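Local structure of inositol monophosphatase (Zymomonas mobilis, 4N81) at residues 153-158 with 200-205; 140-145 with 193-198; 26-31 with 97-102. The protein probably acts as a magnesium-dependent phosphatase of the inositol monophosphatase superfamily, hydrolysing phosphate monoesters. All blocks are in the same frame, centred on the assembly; numbering follows the deposited sequence.

Overall arrangement
Contacts 1 and 2 are neighbours, their centres 16 Å apart, and they touch: Leu154 CD2 packs 3.6 Å from His197 O, and the sulfur of Cys198 lies against Ala156. The chain ties them as well, since the segments of contact 2 lead into the two strands of contact 1, so that their segments alternate along the sequence. Contact 3 closes earlier in the chain and lies apart, its centre about 23 Å from that of contact 1 and about 25 Å from that of contact 2. The predicted catalytic magnesium site is approached by contacts 1 and 3, the side chains of Glu203 and Phe101 lying about 7 and 6 Å from that of Asp89. All three contacts reach the second subunit.

Contact 1: 153-158 with 200-205; sequences ALLATT and LVVEQG
Thr158 meets Glu203 at the C-terminal end of two paired strands, where a single carboxylate oxygen takes two bonds. Glu203 OE2 accepts from Thr158 OG1 at 2.6 Å, met nearly head-on along the CD-OE2 bond, and from Thr158 N at 3.0 Å through its anti lone pair. The hydroxyl of Thr158 sits anti to its own carbonyl carbon (chi1 -66°), beside the backbone N, which lets both donors converge on that oxygen. One residue back, Thr157 OG1 gives a 2.7 Å bond to Val202 O, so a side-chain hydroxyl stands where the regular backbone ladder stops. That ladder runs from Leu200 N to Leu154 O, then from Ala156 N to Leu200 O at 2.9 Å, and ends in a weak Val202 N to Ala156 O bond. On one face of the sheet, Leu155 reaches across with CD1, which rests 3.7 Å from Leu200 CB and 4.0 Å from Val202 CG2; on the other, Ala156 CB and Val201 CG2 lie more loosely side by side.

Farther out, Tyr190 OH and Asp186 N give Glu203 OE1 and the Thr158 hydroxyl a further partner each. Helix 187-194 covers the face of Ala156 and Val201. The side chain of Glu203 lies about 7 Å from those of Asp89 and Asp210, predicted magnesium ligands. From 154-157 the chain passes through helix 165-175 to parallel strand 180-183, then returns through helix 187-194 to 200-203: two beta-alpha-beta connections in the five-stranded mixed sheet of the inositol monophosphatase fold.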
loop_
_atom_site.group_PDB
_atom_site.type_symbol
_atom_site.label_atom_id
_atom_site.label_comp_id
_atom_site.label_asym_id
_atom_site.label_seq_id
_atom_site.Cartn_x
_atom_site.Cartn_y
_atom_site.Cartn_z
ATOM N N ALA A 153 12.138 13.770 -7.473
ATOM C CA ALA A 153 12.102 12.777 -6.403
ATOM C C ALA A 153 10.677 12.244 -6.100
ATOM O O ALA A 153 9.700 12.995 -6.126
ATOM C CB ALA A 153 12.708 13.361 -5.123
ATOM N N LEU A 154 10.605 10.952 -5.789
ATOM C CA LEU A 154 9.395 10.365 -5.225
ATOM C C LEU A 154 9.523 10.324 -3.709
ATOM O O LEU A 154 10.485 9.786 -3.193
ATOM C CB LEU A 154 9.231 8.941 -5.734
ATOM C CG LEU A 154 8.037 8.149 -5.248
ATOM C CD1 LEU A 154 6.787 8.951 -5.465
ATOM C CD2 LEU A 154 7.949 6.902 -6.166
ATOM N N LEU A 155 8.542 10.935 -3.023
ATOM C CA LEU A 155 8.545 11.096 -1.573
ATOM C C LEU A 155 7.460 10.140 -1.049
ATOM O O LEU A 155 6.442 9.989 -1.692
ATOM C CB LEU A 155 8.088 12.526 -1.234
ATOM C CG LEU A 155 7.788 12.918 0.237
ATOM C CD1 LEU A 155 9.057 12.787 1.119
ATOM C CD2 LEU A 155 7.255 14.393 0.234
ATOM N N ALA A 156 7.648 9.550 0.117
ATOM C CA ALA A 156 6.581 8.733 0.692
ATOM C C ALA A 156 6.442 9.113 2.140
ATOM O O ALA A 156 7.421 9.545 2.802
ATOM C CB ALA A 156 6.966 7.202 0.620
ATOM N N THR A 157 5.236 8.915 2.651
ATOM C CA THR A 157 5.042 9.015 4.116
ATOM C C THR A 157 3.788 8.194 4.465
ATOM O O THR A 157 2.946 7.962 3.583
ATOM C CB THR A 157 4.820 10.451 4.607
ATOM O OG1 THR A 157 5.032 10.500 6.050
ATOM C CG2 THR A 157 3.370 10.980 4.279
ATOM N N THR A 158 3.684 7.725 5.705
ATOM C CA THR A 158 2.544 6.841 5.992
ATOM C C THR A 158 1.240 7.640 5.954
ATOM O O THR A 158 0.256 7.201 5.335
ATOM C CB THR A 158 2.710 6.138 7.371
ATOM O OG1 THR A 158 3.848 5.256 7.277
ATOM C CG2 THR A 158 1.448 5.311 7.678
ATOM N N LEU A 200 12.762 9.634 -1.115
ATOM C CA LEU A 200 12.727 10.256 0.222
ATOM C C LEU A 200 11.588 9.643 1.023
ATOM O O LEU A 200 10.524 9.360 0.472
ATOM C CB LEU A 200 12.422 11.780 0.067
ATOM C CG LEU A 200 13.583 12.577 -0.550
ATOM C CD1 LEU A 200 13.108 14.008 -0.986
ATOM C CD2 LEU A 200 14.747 12.737 0.423
ATOM N N VAL A 201 11.810 9.446 2.323
ATOM C CA VAL A 201 10.707 9.189 3.215
ATOM C C VAL A 201 10.877 10.184 4.371
ATOM O O VAL A 201 11.970 10.325 4.893
ATOM C CB VAL A 201 10.808 7.766 3.796
ATOM C CG1 VAL A 201 9.583 7.501 4.732
ATOM C CG2 VAL A 201 10.851 6.710 2.685
ATOM N N VAL A 202 9.796 10.837 4.772
ATOM C CA VAL A 202 9.851 11.793 5.883
ATOM C C VAL A 202 8.690 11.465 6.802
ATOM O O VAL A 202 7.534 11.460 6.354
ATOM C CB VAL A 202 9.705 13.264 5.376
ATOM C CG1 VAL A 202 9.564 14.255 6.578
ATOM C CG2 VAL A 202 10.922 13.619 4.501
ATOM N N GLU A 203 8.992 11.202 8.084
ATOM C CA GLU A 203 7.963 10.878 9.044
ATOM C C GLU A 203 8.243 11.536 10.374
ATOM O O GLU A 203 9.392 11.921 10.686
ATOM C CB GLU A 203 7.835 9.354 9.235
ATOM C CG GLU A 203 7.285 8.697 7.904
ATOM C CD GLU A 203 6.955 7.210 8.025
ATOM O OE1 GLU A 203 7.698 6.480 8.705
ATOM O OE2 GLU A 203 5.957 6.788 7.418
ATOM N N GLN A 204 7.198 11.558 11.192
ATOM C CA GLN A 204 7.316 12.141 12.541
ATOM C C GLN A 204 6.489 11.305 13.495
ATOM O O GLN A 204 5.460 10.727 13.087
ATOM C CB GLN A 204 6.778 13.589 12.511
ATOM C CG GLN A 204 6.826 14.323 13.872
ATOM C CD GLN A 204 6.346 15.761 13.760
ATOM O OE1 GLN A 204 5.292 16.009 13.222
ATOM N NE2 GLN A 204 7.164 16.723 14.221
ATOM N N GLY A 205 6.902 11.253 14.766
ATOM C CA GLY A 205 6.125 10.539 15.771
ATOM C C GLY A 205 6.447 9.065 15.893
ATOM O O GLY A 205 5.774 8.356 16.628
#

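Contact 2: 140-145 with 193-198; sequences EVIHTR and LSLGHC
A Schellman motif ends helix 187-194, and residues 142-145 pack along this C-terminal turn. Gly196, with positive phi, sends its N back to Leu193 O, and its CA lies 4.1 Å from Thr144 CA; a side chain here would strike His143 O. Ile142 packs against Ser194 and Leu195: CD1 lies 3.4 Å from Ser194 O, while CG2 meets Leu195 CD2 at 3.6 Å, the two side chains crossing at a slant. Thr144 turns CG2 to Leu193 O and gives its hydroxyl to Gly245 O.

Arg145 leaves its backbone with CG between N and the carbonyl carbon (chi1 69°), then runs extended past Gly196, its CD 3.2 Å from Gly196 O. One face of the guanidinium is turned to the His197-Cys198 peptide, His197 C standing 3.6 Å above the plane and displaced toward its rim. NE forms a salt bridge with Asp199, and water 3 links NH1 to His197 O. Replacing this arginine with a leucine would probably leave Asp199 without its charged mate and the His197 carbonyl without its water link to the guanidinium.

No direct hydrogen bond joins the segments. Water 2 instead accepts from Arg145 N at 3.0 Å and donates to Leu193 O and Cys198 O. The polar link thus runs through water, while direct packing sets carbons of Ile142, Thr144 and Arg145 against backbone carbonyls, beside the apolar Ile142-Leu195 pair.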
loop_
_atom_site.group_PDB
_atom_site.type_symbol
_atom_site.label_atom_id
_atom_site.label_comp_id
_atom_site.label_asym_id
_atom_site.label_seq_id
_atom_site.Cartn_x
_atom_site.Cartn_y
_atom_site.Cartn_z
ATOM N N GLU A 140 19.897 -11.044 -2.024
ATOM C CA GLU A 140 20.678 -10.328 -3.046
ATOM C C GLU A 140 21.087 -8.912 -2.627
ATOM O O GLU A 140 20.288 -8.217 -2.046
ATOM C CB GLU A 140 19.864 -10.240 -4.348
ATOM C CG GLU A 140 19.568 -11.621 -4.972
ATOM C CD GLU A 140 20.828 -12.287 -5.515
ATOM O OE1 GLU A 140 21.046 -13.500 -5.257
ATOM O OE2 GLU A 140 21.615 -11.598 -6.201
ATOM N N VAL A 141 22.297 -8.471 -2.982
ATOM C CA VAL A 141 22.725 -7.109 -2.632
ATOM C C VAL A 141 21.838 -6.111 -3.369
ATOM O O VAL A 141 21.521 -6.329 -4.544
ATOM C CB VAL A 141 24.180 -6.854 -3.004
ATOM C CG1 VAL A 141 24.555 -5.363 -2.748
ATOM C CG2 VAL A 141 25.064 -7.760 -2.169
ATOM N N ILE A 142 21.477 -5.010 -2.710
ATOM C CA ILE A 142 20.617 -4.019 -3.334
ATOM C C ILE A 142 21.188 -2.624 -3.141
ATOM O O ILE A 142 22.043 -2.408 -2.267
ATOM C CB ILE A 142 19.169 -4.068 -2.751
ATOM C CG1 ILE A 142 19.201 -3.799 -1.236
ATOM C CG2 ILE A 142 18.477 -5.448 -3.138
ATOM C CD1 ILE A 142 17.736 -3.464 -0.660
ATOM N N HIS A 143 20.713 -1.688 -3.973
ATOM C CA HIS A 143 21.257 -0.352 -4.009
ATOM C C HIS A 143 20.125 0.681 -4.110
ATOM O O HIS A 143 19.225 0.538 -4.935
ATOM C CB HIS A 143 22.131 -0.204 -5.280
ATOM C CG HIS A 143 23.333 -1.099 -5.274
ATOM N ND1 HIS A 143 23.346 -2.340 -5.881
ATOM C CD2 HIS A 143 24.552 -0.944 -4.706
ATOM C CE1 HIS A 143 24.527 -2.904 -5.696
ATOM N NE2 HIS A 143 25.280 -2.075 -4.994
ATOM N N THR A 144 20.268 1.765 -3.345
ATOM C CA THR A 144 19.417 2.937 -3.545
ATOM C C THR A 144 19.785 3.565 -4.904
ATOM O O THR A 144 20.817 3.191 -5.511
ATOM C CB THR A 144 19.628 3.968 -2.490
ATOM O OG1 THR A 144 21.000 4.423 -2.518
ATOM C CG2 THR A 144 19.261 3.384 -1.061
ATOM N N ARG A 145 18.870 4.371 -5.444
ATOM C CA ARG A 145 19.168 5.114 -6.672
ATOM C C ARG A 145 19.532 6.535 -6.401
ATOM O O ARG A 145 19.241 7.091 -5.314
ATOM C CB ARG A 145 17.984 5.095 -7.627
ATOM C CG ARG A 145 16.753 5.931 -7.116
ATOM C CD ARG A 145 15.589 5.765 -8.141
ATOM N NE ARG A 145 14.413 6.521 -7.688
ATOM C CZ ARG A 145 13.161 6.190 -8.010
ATOM N NH1 ARG A 145 12.940 5.197 -8.877
ATOM N NH2 ARG A 145 12.151 6.918 -7.525
ATOM N N LEU A 193 12.641 2.242 -0.563
ATOM C CA LEU A 193 13.704 3.245 -0.825
ATOM C C LEU A 193 15.065 2.514 -0.918
ATOM O O LEU A 193 15.889 2.873 -1.800
ATOM C CB LEU A 193 13.706 4.330 0.298
ATOM C CG LEU A 193 14.857 5.383 0.204
ATOM C CD1 LEU A 193 14.379 6.719 0.895
ATOM C CD2 LEU A 193 16.131 4.939 0.940
ATOM N N SER A 194 15.268 1.441 -0.101
ATOM C CA SER A 194 16.559 0.715 -0.134
ATOM C C SER A 194 16.715 -0.051 -1.444
ATOM O O SER A 194 17.820 -0.291 -1.888
ATOM C CB SER A 194 16.649 -0.289 1.041
ATOM O OG SER A 194 16.465 0.469 2.232
ATOM N N LEU A 195 15.587 -0.460 -2.040
ATOM C CA LEU A 195 15.609 -1.174 -3.328
ATOM C C LEU A 195 15.762 -0.204 -4.487
ATOM O O LEU A 195 15.930 -0.623 -5.652
ATOM C CB LEU A 195 14.311 -1.970 -3.521
ATOM C CG LEU A 195 14.191 -3.212 -2.639
ATOM C CD1 LEU A 195 12.709 -3.593 -2.659
ATOM C CD2 LEU A 195 15.058 -4.375 -3.264
ATOM N N GLY A 196 15.707 1.089 -4.210
ATOM C CA GLY A 196 15.825 2.037 -5.325
ATOM C C GLY A 196 14.530 2.448 -6.035
ATOM O O GLY A 196 14.547 2.837 -7.218
ATOM N N HIS A 197 13.385 2.285 -5.364
ATOM C CA HIS A 197 12.087 2.673 -5.981
ATOM C C HIS A 197 11.437 3.881 -5.329
ATOM O O HIS A 197 10.357 4.300 -5.747
ATOM C CB HIS A 197 11.104 1.483 -5.874
ATOM C CG HIS A 197 11.650 0.217 -6.447
ATOM N ND1 HIS A 197 12.083 0.124 -7.755
ATOM C CD2 HIS A 197 11.821 -1.007 -5.901
ATOM C CE1 HIS A 197 12.521 -1.105 -7.983
ATOM N NE2 HIS A 197 12.361 -1.817 -6.874
ATOM N N CYS A 198 12.118 4.488 -4.334
ATOM C CA CYS A 198 11.549 5.640 -3.649
ATOM C C CYS A 198 12.762 6.558 -3.362
ATOM O O CYS A 198 13.837 6.006 -3.149
ATOM C CB CYS A 198 10.951 5.132 -2.256
ATOM S SG CYS A 198 10.139 6.397 -1.468
HETATM O O HOH W 1 18.741 -2.452 -5.920
HETATM O O HOH W 2 16.549 4.926 -3.566
HETATM O O HOH W 3 10.199 4.699 -8.442
#

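Contact 3: 26-31 with 97-102; sequences PFFRAP and GRASFG
A side-chain-to-backbone grip joins two loops here, Arg29 of the segment after helix 7-24 hydrogen-bonding to the backbone of Gly97, just past helix 91-95, and Phe28 packing beside it. Arg29 grips Gly97 O side-on with two nitrogens: NE at 2.8 Å and NH2 at 3.0 Å, the latter nearly in line with the carbonyl bond. The oxygen lies within about 5° of the guanidinium plane, so the group meets it by its edge, at the end of a side chain extended from CG to NE. The same guanidinium reaches across the dimer interface, where NH1 forms a salt bridge with Glu125 of the second subunit and NH2 bonds to the hydroxyl of Tyr188 of the second subunit.

Both loops take tight turns: Phe27 to Ala30 form a type II beta turn with Arg29 at its third position, and Gly97 closes helix 91-95 in a Schellman motif, its positive phi suiting a residue without a side chain.

Phe28 lies beside this bond, its ring swung anti to the backbone N (chi1 -179°) toward the 97-102 loop. Its CZ comes 3.3 Å from Gly97 O and 4.0 Å from Ala99 CB. Farther along the ring, CD1 meets Phe101 CE2 at 3.7 Å, the two ring planes inclined at 45°. Phe101 also packs edge-to-face with Phe94 of helix 91-95, and its side chain approaches that of Ile88, a predicted magnesium-binding residue, to about 4 Å.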
loop_
_atom_site.group_PDB
_atom_site.type_symbol
_atom_site.label_atom_id
_atom_site.label_comp_id
_atom_site.label_asym_id
_atom_site.label_seq_id
_atom_site.Cartn_x
_atom_site.Cartn_y
_atom_site.Cartn_z
ATOM N N PRO A 26 -1.276 -16.697 10.140
ATOM C CA PRO A 26 -2.652 -17.197 10.220
ATOM C C PRO A 26 -3.664 -16.078 10.543
ATOM O O PRO A 26 -4.864 -16.303 10.353
ATOM C CB PRO A 26 -2.602 -18.224 11.368
ATOM C CG PRO A 26 -1.189 -18.663 11.408
ATOM C CD PRO A 26 -0.359 -17.482 10.991
ATOM N N PHE A 27 -3.230 -14.995 11.203
ATOM C CA PHE A 27 -4.157 -13.926 11.610
ATOM C C PHE A 27 -4.413 -12.903 10.513
ATOM O O PHE A 27 -5.284 -12.084 10.649
ATOM C CB PHE A 27 -3.629 -13.188 12.836
ATOM C CG PHE A 27 -3.579 -14.060 14.067
ATOM C CD1 PHE A 27 -2.375 -14.613 14.505
ATOM C CD2 PHE A 27 -4.748 -14.382 14.731
ATOM C CE1 PHE A 27 -2.334 -15.427 15.620
ATOM C CE2 PHE A 27 -4.720 -15.211 15.863
ATOM C CZ PHE A 27 -3.498 -15.725 16.302
ATOM N N PHE A 28 -3.612 -12.917 9.469
ATOM C CA PHE A 28 -3.760 -11.896 8.427
ATOM C C PHE A 28 -5.091 -12.095 7.675
ATOM O O PHE A 28 -5.414 -13.230 7.264
ATOM C CB PHE A 28 -2.579 -12.022 7.460
ATOM C CG PHE A 28 -2.621 -10.997 6.341
ATOM C CD1 PHE A 28 -2.545 -9.641 6.641
ATOM C CD2 PHE A 28 -2.694 -11.420 5.022
ATOM C CE1 PHE A 28 -2.588 -8.663 5.607
ATOM C CE2 PHE A 28 -2.689 -10.507 3.989
ATOM C CZ PHE A 28 -2.621 -9.130 4.273
ATOM N N ARG A 29 -5.816 -10.994 7.448
ATOM C CA ARG A 29 -7.122 -11.041 6.775
ATOM C C ARG A 29 -8.180 -11.916 7.441
ATOM O O ARG A 29 -9.129 -12.365 6.814
ATOM C CB ARG A 29 -6.954 -11.423 5.295
ATOM C CG ARG A 29 -6.400 -10.217 4.508
ATOM C CD ARG A 29 -6.270 -10.462 2.964
ATOM N NE ARG A 29 -5.579 -9.303 2.367
ATOM C CZ ARG A 29 -5.207 -9.228 1.084
ATOM N NH1 ARG A 29 -5.491 -10.229 0.251
ATOM N NH2 ARG A 29 -4.516 -8.199 0.657
ATOM N N ALA A 30 -8.029 -12.111 8.734
ATOM C CA ALA A 30 -9.067 -12.695 9.572
ATOM C C ALA A 30 -10.199 -11.660 9.841
ATOM O O ALA A 30 -9.998 -10.435 9.739
ATOM C CB ALA A 30 -8.449 -13.196 10.909
ATOM N N PRO A 31 -11.381 -12.143 10.230
ATOM C CA PRO A 31 -12.522 -11.250 10.532
ATOM C C PRO A 31 -12.191 -10.339 11.720
ATOM O O PRO A 31 -11.423 -10.736 12.589
ATOM C CB PRO A 31 -13.637 -12.233 10.959
ATOM C CG PRO A 31 -13.256 -13.524 10.341
ATOM C CD PRO A 31 -11.737 -13.579 10.319
ATOM N N GLY A 97 -5.949 -5.303 6.340
ATOM C CA GLY A 97 -5.785 -6.410 5.404
ATOM C C GLY A 97 -4.736 -6.151 4.334
ATOM O O GLY A 97 -4.744 -6.790 3.273
ATOM N N ARG A 98 -3.869 -5.154 4.562
ATOM C CA ARG A 98 -2.784 -4.849 3.621
ATOM C C ARG A 98 -1.482 -5.511 3.956
ATOM O O ARG A 98 -1.062 -5.494 5.111
ATOM C CB ARG A 98 -2.482 -3.341 3.625
ATOM C CG ARG A 98 -3.750 -2.484 3.237
ATOM C CD ARG A 98 -3.356 -0.989 3.371
ATOM N NE ARG A 98 -4.348 -0.113 2.701
ATOM C CZ ARG A 98 -4.036 1.127 2.315
ATOM N NH1 ARG A 98 -2.799 1.598 2.539
ATOM N NH2 ARG A 98 -4.954 1.880 1.717
ATOM N N ALA A 99 -0.791 -6.018 2.937
ATOM C CA ALA A 99 0.483 -6.718 3.209
ATOM C C ALA A 99 1.665 -5.755 3.050
ATOM O O ALA A 99 2.719 -6.115 2.491
ATOM C CB ALA A 99 0.637 -7.907 2.258
ATOM N N SER A 100 1.496 -4.525 3.504
ATOM C CA SER A 100 2.659 -3.621 3.610
ATOM C C SER A 100 3.304 -3.650 4.993
ATOM O O SER A 100 4.318 -2.985 5.200
ATOM C CB SER A 100 2.216 -2.180 3.319
ATOM O OG SER A 100 1.162 -1.825 4.239
ATOM N N PHE A 101 2.681 -4.319 5.968
ATOM C CA PHE A 101 3.243 -4.351 7.311
ATOM C C PHE A 101 4.497 -5.208 7.328
ATOM O O PHE A 101 4.679 -6.023 6.433
ATOM C CB PHE A 101 2.240 -4.896 8.351
ATOM C CG PHE A 101 1.981 -6.355 8.207
ATOM C CD1 PHE A 101 2.723 -7.286 8.931
ATOM C CD2 PHE A 101 1.000 -6.813 7.344
ATOM C CE1 PHE A 101 2.479 -8.644 8.786
ATOM C CE2 PHE A 101 0.784 -8.165 7.167
ATOM C CZ PHE A 101 1.524 -9.089 7.910
ATOM N N GLY A 102 5.370 -5.020 8.331
ATOM C CA GLY A 102 6.538 -5.913 8.451
ATOM C C GLY A 102 6.937 -6.164 9.898
ATOM O O GLY A 102 6.675 -5.347 10.796
#